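Local coordinates for Low molecular weight phosphotyrosine protein phosphatase 1 (Drosophila melanogaster, PDB 7CUY) that probably removes the phosphate from phosphotyrosine in proteins and hydrolyses low-molecular-weight aryl phosphates and acyl phosphates, as a small cytoplasmic tyrosine phosphatase, at residues I13-I18 against F85-D90; A40-W45 against M92-R97. All blocks are in the same frame, centred on the assembly; numbering follows the deposited sequence.

Overall arrangement
Both contacts use helix 89-98, reach the same parallel sheet and are largely buried, but they meet the helix at different places. The centre of contact 1 lies about 5 Å from that of the chain; it joins the start of helix 15-29 to the turn leading into helix 89-98, is mainly ionic, and is probably part of the active site, since it holds the arginine assigned there by similarity. Contact 2, its centre about 12 Å from that of the chain, packs the end of strand 35-41 against a later turn by van der Waals contact, without a hydrogen bond between its segments; there Glu94 is partly exposed and Arg97 exposed. The contacts touch, for example, at Gly86 CA and Met92 SD (3.8 Å).

Contact 1: residues I13-I18 against F85-D90; sequences ICRSPI and FGMDED
Arg15 and Asp88 form a salt bridge at the end of the arginine side chain. Arg15 NH1 donates to Asp88 OD2 over 2.9 Å, and the N-H...O angle of 168° shows a nearly straight bond. Seen from the arginine, the acceptor lies at the edge of the guanidinium, almost in its plane; seen from the aspartate, the donor stands well above the carboxylate plane. The two flat groups are accordingly turned 64° apart, so they do not form a coplanar, two-pronged pair. A water completes a second route, accepting from Arg15 NH2 at 2.6 Å and donating to Asp88 OD2 at 2.8 Å, again at the guanidinium edge. The other carboxylate oxygen, OD1, accepts from the backbone N of Asn91, which makes Asp88 the N-cap of helix 89-98 and fixes the carboxylate that Arg15 meets.

Arg15, itself an active-site residue by similarity, closes the CX5R phosphate-binding loop of the low molecular weight phosphatases, whose cysteine, Cys9, is the nucleophile by similarity and is touched by Met87. While Arg15 NH1 has a further acceptor in Ile122 O, its NE forms a salt bridge to a sulfonate oxygen of a bound HEPES molecule, probably from the crystallisation liquor, and the backbone N atoms of Ile13 and Cys14 also reach the sulfonate, consistent with a site built for a phosphate group.

Van der Waals packing comes from Met87, whose chain runs past that of Arg15 in the opposite direction. Met87 CB lies 4.0 Å from Arg15 CD, in the aliphatic part of the arginine, and approaches Arg15 NH1 at 3.7 Å, while Met87 CG lies over one guanidinium face and 3.9 Å from Arg15 CB. The arginine chain is extended at chi2 and bends at chi3 (-69°), which carries the guanidinium across the methionine toward Asp88.

Contact 2: residues A40-W45 against M92-R97; sequences AAIGGW and MSELRR
Ile42 meets Glu94 along the aliphatic part of the glutamate and at one carboxylate oxygen. Its CD1 lies 3.7 Å from Glu94 CB, and its CG2 branch packs 3.9 Å from Glu94 CG and comes to 3.3 Å from Glu94 OE1. This last approach brings a methyl group to an oxygen; no hydrogen bond joins the two segments. Deeper in, Ile42 CD1 reaches Leu95 CD2 at 4.3 Å, an apolar contact between the two branched chains.

The next shell explains the pose of the glutamate. A bend at chi2 (-72°) folds its carboxylate back alongside Ile42 CG2, where Arg97, three residues further along the same helix, can reach both oxygens and grips them side-on with two nitrogens. Arg97 NE donates to Glu94 OE2 at 2.7 Å, in a salt bridge, and Arg97 NH2 donates to Glu94 OE1 at 3.1 Å with an N-H...O angle of 163°. Replacing Glu94 with an alanine would probably leave the Arg97 guanidinium without its carboxylate mate and strip Ile42 CG2 of most of its cover from the helix.

Farther out, the backbone of Ile42, just past strand 35-41, is hydrogen-bonded to Cys9, and its carbonyl oxygen accepts from Gln72 NE2. Ile42 and Leu95 both touch Ile8 of strand 3-9, so the contact joins the edge strand and helix 89-98 over the neighbouring strand of the sheet. Chemically, Glu94 plays two parts: its CB and CG pack against isoleucine, while both carboxylate oxygens are satisfied within the helix, so the charge is probably balanced there and cohesion between the segments rests on van der Waals packing.

Contact 1: residues I13-I18 against F85-D90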
loop_
_atom_site.group_PDB
_atom_site.type_symbol
_atom_site.label_atom_id
_atom_site.label_comp_id
_atom_site.label_asym_id
_atom_site.label_seq_id
_atom_site.Cartn_x
_atom_site.Cartn_y
_atom_site.Cartn_z
ATOM N N ILE A 13 1.195 8.966 -3.803
ATOM C CA ILE A 13 0.557 9.317 -5.063
ATOM C C ILE A 13 0.741 8.253 -6.141
ATOM O O ILE A 13 -0.004 8.276 -7.137
ATOM C CB ILE A 13 1.043 10.686 -5.580
ATOM C CG1 ILE A 13 2.569 10.717 -5.717
ATOM C CG2 ILE A 13 0.592 11.783 -4.664
ATOM C CD1 ILE A 13 3.064 11.932 -6.537
ATOM N N CYS A 14 1.694 7.329 -5.996
ATOM C CA CYS A 14 1.960 6.289 -6.987
ATOM C C CYS A 14 1.668 4.891 -6.460
ATOM O O CYS A 14 0.761 4.212 -6.955
ATOM C CB CYS A 14 3.417 6.332 -7.463
ATOM S SG CYS A 14 3.971 7.856 -8.257
ATOM N N ARG A 15 2.431 4.424 -5.472
ATOM C CA ARG A 15 2.401 3.010 -5.114
ATOM C C ARG A 15 1.285 2.666 -4.130
ATOM O O ARG A 15 0.440 1.821 -4.424
ATOM C CB ARG A 15 3.763 2.588 -4.552
ATOM C CG ARG A 15 4.828 2.471 -5.622
ATOM C CD ARG A 15 6.192 2.280 -5.004
ATOM N NE ARG A 15 6.662 3.472 -4.303
ATOM C CZ ARG A 15 7.779 3.524 -3.584
ATOM N NH1 ARG A 15 8.545 2.440 -3.456
ATOM N NH2 ARG A 15 8.119 4.660 -2.984
ATOM N N SER A 16 1.270 3.295 -2.958
ATOM C CA SER A 16 0.318 2.853 -1.937
ATOM C C SER A 16 -1.160 3.091 -2.282
ATOM O O SER A 16 -2.012 2.360 -1.761
ATOM C CB SER A 16 0.650 3.499 -0.578
ATOM O OG SER A 16 0.802 4.904 -0.644
ATOM N N PRO A 17 -1.538 4.080 -3.108
ATOM C CA PRO A 17 -2.955 4.153 -3.493
ATOM C C PRO A 17 -3.374 2.973 -4.342
ATOM O O PRO A 17 -4.508 2.506 -4.209
ATOM C CB PRO A 17 -3.056 5.476 -4.271
ATOM C CG PRO A 17 -1.898 6.258 -3.865
ATOM C CD PRO A 17 -0.804 5.262 -3.598
ATOM N N ILE A 18 -2.488 2.481 -5.207
ATOM C CA ILE A 18 -2.761 1.247 -5.935
ATOM C C ILE A 18 -2.906 0.093 -4.954
ATOM O O ILE A 18 -3.879 -0.665 -5.001
ATOM C CB ILE A 18 -1.644 0.983 -6.969
ATOM C CG1 ILE A 18 -1.736 1.959 -8.147
ATOM C CG2 ILE A 18 -1.648 -0.467 -7.447
ATOM C CD1 ILE A 18 -0.488 1.923 -9.067
ATOM N N PHE A 85 2.186 -1.453 5.980
ATOM C CA PHE A 85 2.993 -1.988 4.886
ATOM C C PHE A 85 3.831 -0.896 4.229
ATOM O O PHE A 85 3.289 0.118 3.781
ATOM C CB PHE A 85 2.110 -2.617 3.797
ATOM C CG PHE A 85 1.516 -3.955 4.161
ATOM C CD1 PHE A 85 2.251 -5.117 4.022
ATOM C CD2 PHE A 85 0.214 -4.047 4.602
ATOM C CE1 PHE A 85 1.687 -6.356 4.330
ATOM C CE2 PHE A 85 -0.345 -5.271 4.924
ATOM C CZ PHE A 85 0.390 -6.427 4.788
ATOM N N GLY A 86 5.156 -1.134 4.110
ATOM C CA GLY A 86 5.972 -0.339 3.219
ATOM C C GLY A 86 6.082 -0.999 1.858
ATOM O O GLY A 86 5.771 -2.171 1.688
ATOM N N MET A 87 6.537 -0.231 0.876
ATOM C CA MET A 87 6.712 -0.765 -0.467
ATOM C C MET A 87 8.143 -1.202 -0.770
ATOM O O MET A 87 8.335 -2.129 -1.569
ATOM C CB MET A 87 6.270 0.270 -1.506
ATOM C CG MET A 87 4.837 0.760 -1.312
ATOM S SD MET A 87 3.604 -0.534 -1.577
ATOM C CE MET A 87 2.767 -0.547 -0.016
ATOM N N ASP A 88 9.145 -0.551 -0.174
ATOM C CA ASP A 88 10.546 -0.844 -0.460
ATOM C C ASP A 88 11.354 -0.697 0.828
ATOM O O ASP A 88 10.821 -0.345 1.882
ATOM C CB ASP A 88 11.075 0.053 -1.595
ATOM C CG ASP A 88 11.045 1.515 -1.253
ATOM O OD1 ASP A 88 10.924 1.842 -0.058
ATOM O OD2 ASP A 88 11.135 2.355 -2.183
ATOM N N GLU A 89 12.658 -0.965 0.743
ATOM C CA GLU A 89 13.475 -0.990 1.951
ATOM C C GLU A 89 13.608 0.392 2.594
ATOM O O GLU A 89 13.706 0.483 3.825
ATOM C CB GLU A 89 14.862 -1.572 1.645
ATOM C CG GLU A 89 15.563 -0.949 0.434
ATOM C CD GLU A 89 15.157 -1.579 -0.907
ATOM O OE1 GLU A 89 14.182 -1.092 -1.531
ATOM O OE2 GLU A 89 15.832 -2.556 -1.336
ATOM N N ASP A 90 13.634 1.463 1.791
ATOM C CA ASP A 90 13.629 2.824 2.337
ATOM C C ASP A 90 12.364 3.089 3.155
ATOM O O ASP A 90 12.428 3.671 4.244
ATOM C CB ASP A 90 13.736 3.852 1.201
ATOM C CG ASP A 90 15.148 3.975 0.618
ATOM O OD1 ASP A 90 16.124 3.484 1.232
ATOM O OD2 ASP A 90 15.275 4.589 -0.471
HETATM O O HOH W 1 10.359 4.963 -1.749
#

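Contact 2: residues A40-W45 against M92-R97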
loop_
_atom_site.group_PDB
_atom_site.type_symbol
_atom_site.label_atom_id
_atom_site.label_comp_id
_atom_site.label_asym_id
_atom_site.label_seq_id
_atom_site.Cartn_x
_atom_site.Cartn_y
_atom_site.Cartn_z
ATOM N N ALA A 40 -1.247 6.074 3.331
ATOM C CA ALA A 40 -0.714 7.390 3.684
ATOM C C ALA A 40 0.751 7.500 3.267
ATOM O O ALA A 40 1.371 6.525 2.826
ATOM C CB ALA A 40 -0.883 7.679 5.180
ATOM N N ALA A 41 1.301 8.707 3.448
ATOM C CA ALA A 41 2.610 9.102 2.936
ATOM C C ALA A 41 3.607 9.287 4.071
ATOM O O ALA A 41 3.243 9.802 5.134
ATOM C CB ALA A 41 2.519 10.420 2.156
ATOM N N ILE A 42 4.861 8.861 3.838
ATOM C CA ILE A 42 5.977 9.279 4.696
ATOM C C ILE A 42 6.149 10.791 4.613
ATOM O O ILE A 42 6.094 11.499 5.626
ATOM C CB ILE A 42 7.294 8.566 4.309
ATOM C CG1 ILE A 42 7.218 7.035 4.415
ATOM C CG2 ILE A 42 8.480 9.075 5.173
ATOM C CD1 ILE A 42 7.092 6.506 5.820
ATOM N N GLY A 43 6.368 11.309 3.385
ATOM C CA GLY A 43 6.613 12.727 3.192
ATOM C C GLY A 43 5.348 13.533 2.879
ATOM O O GLY A 43 4.314 12.987 2.474
ATOM N N GLY A 44 5.453 14.852 3.046
ATOM C CA GLY A 44 4.305 15.737 3.020
ATOM C C GLY A 44 4.064 16.518 1.749
ATOM O O GLY A 44 3.111 17.305 1.707
ATOM N N TRP A 45 4.868 16.301 0.698
ATOM C CA TRP A 45 4.817 17.159 -0.487
ATOM C C TRP A 45 3.426 17.213 -1.102
ATOM O O TRP A 45 2.978 18.279 -1.526
ATOM C CB TRP A 45 5.811 16.682 -1.551
ATOM C CG TRP A 45 7.201 16.412 -1.078
ATOM C CD1 TRP A 45 8.209 17.323 -0.913
ATOM C CD2 TRP A 45 7.756 15.131 -0.735
ATOM N NE1 TRP A 45 9.354 16.687 -0.476
ATOM C CE2 TRP A 45 9.100 15.345 -0.353
ATOM C CE3 TRP A 45 7.238 13.835 -0.686
ATOM C CZ2 TRP A 45 9.935 14.310 0.062
ATOM C CZ3 TRP A 45 8.079 12.796 -0.269
ATOM C CH2 TRP A 45 9.407 13.046 0.101
ATOM N N MET A 92 10.713 0.840 4.753
ATOM C CA MET A 92 10.825 0.085 5.994
ATOM C C MET A 92 11.669 0.835 7.022
ATOM O O MET A 92 11.297 0.909 8.201
ATOM C CB MET A 92 11.405 -1.312 5.723
ATOM C CG MET A 92 10.520 -2.209 4.861
ATOM S SD MET A 92 8.735 -2.075 5.193
ATOM C CE MET A 92 8.508 -2.782 6.814
ATOM N N SER A 93 12.797 1.411 6.591
ATOM C CA SER A 93 13.633 2.204 7.500
ATOM C C SER A 93 12.847 3.363 8.101
ATOM O O SER A 93 12.881 3.588 9.318
ATOM C CB SER A 93 14.870 2.729 6.766
ATOM O OG SER A 93 15.654 1.657 6.245
ATOM N N GLU A 94 12.110 4.098 7.261
ATOM C CA GLU A 94 11.323 5.228 7.753
ATOM C C GLU A 94 10.270 4.781 8.763
ATOM O O GLU A 94 10.093 5.420 9.807
ATOM C CB GLU A 94 10.678 5.963 6.578
ATOM C CG GLU A 94 11.643 6.819 5.761
ATOM C CD GLU A 94 12.086 8.093 6.506
ATOM O OE1 GLU A 94 11.681 9.215 6.108
ATOM O OE2 GLU A 94 12.845 7.976 7.489
ATOM N N LEU A 95 9.550 3.690 8.472
ATOM C CA LEU A 95 8.533 3.222 9.411
ATOM C C LEU A 95 9.154 2.812 10.743
ATOM O O LEU A 95 8.601 3.107 11.816
ATOM C CB LEU A 95 7.746 2.049 8.805
ATOM C CG LEU A 95 6.797 2.401 7.660
ATOM C CD1 LEU A 95 6.340 1.174 6.906
ATOM C CD2 LEU A 95 5.613 3.175 8.193
ATOM N N ARG A 96 10.292 2.104 10.692
ATOM C CA ARG A 96 10.987 1.721 11.916
ATOM C C ARG A 96 11.302 2.944 12.767
ATOM O O ARG A 96 11.081 2.937 13.984
ATOM C CB ARG A 96 12.277 0.965 11.588
ATOM C CG ARG A 96 12.124 -0.529 11.301
ATOM C CD ARG A 96 13.488 -1.268 11.370
ATOM N NE ARG A 96 14.461 -0.668 10.459
ATOM C CZ ARG A 96 15.410 0.175 10.852
ATOM N NH1 ARG A 96 15.511 0.489 12.144
ATOM N NH2 ARG A 96 16.242 0.707 9.957
ATOM N N ARG A 97 11.810 4.011 12.153
ATOM C CA ARG A 97 12.160 5.161 12.980
ATOM C C ARG A 97 10.919 5.877 13.502
ATOM O O ARG A 97 10.953 6.432 14.603
ATOM C CB ARG A 97 13.068 6.131 12.217
ATOM C CG ARG A 97 12.371 7.335 11.644
ATOM C CD ARG A 97 13.329 8.423 11.146
ATOM N NE ARG A 97 12.737 9.047 9.962
ATOM C CZ ARG A 97 11.816 10.009 10.002
ATOM N NH1 ARG A 97 11.399 10.484 11.167
ATOM N NH2 ARG A 97 11.309 10.505 8.875
#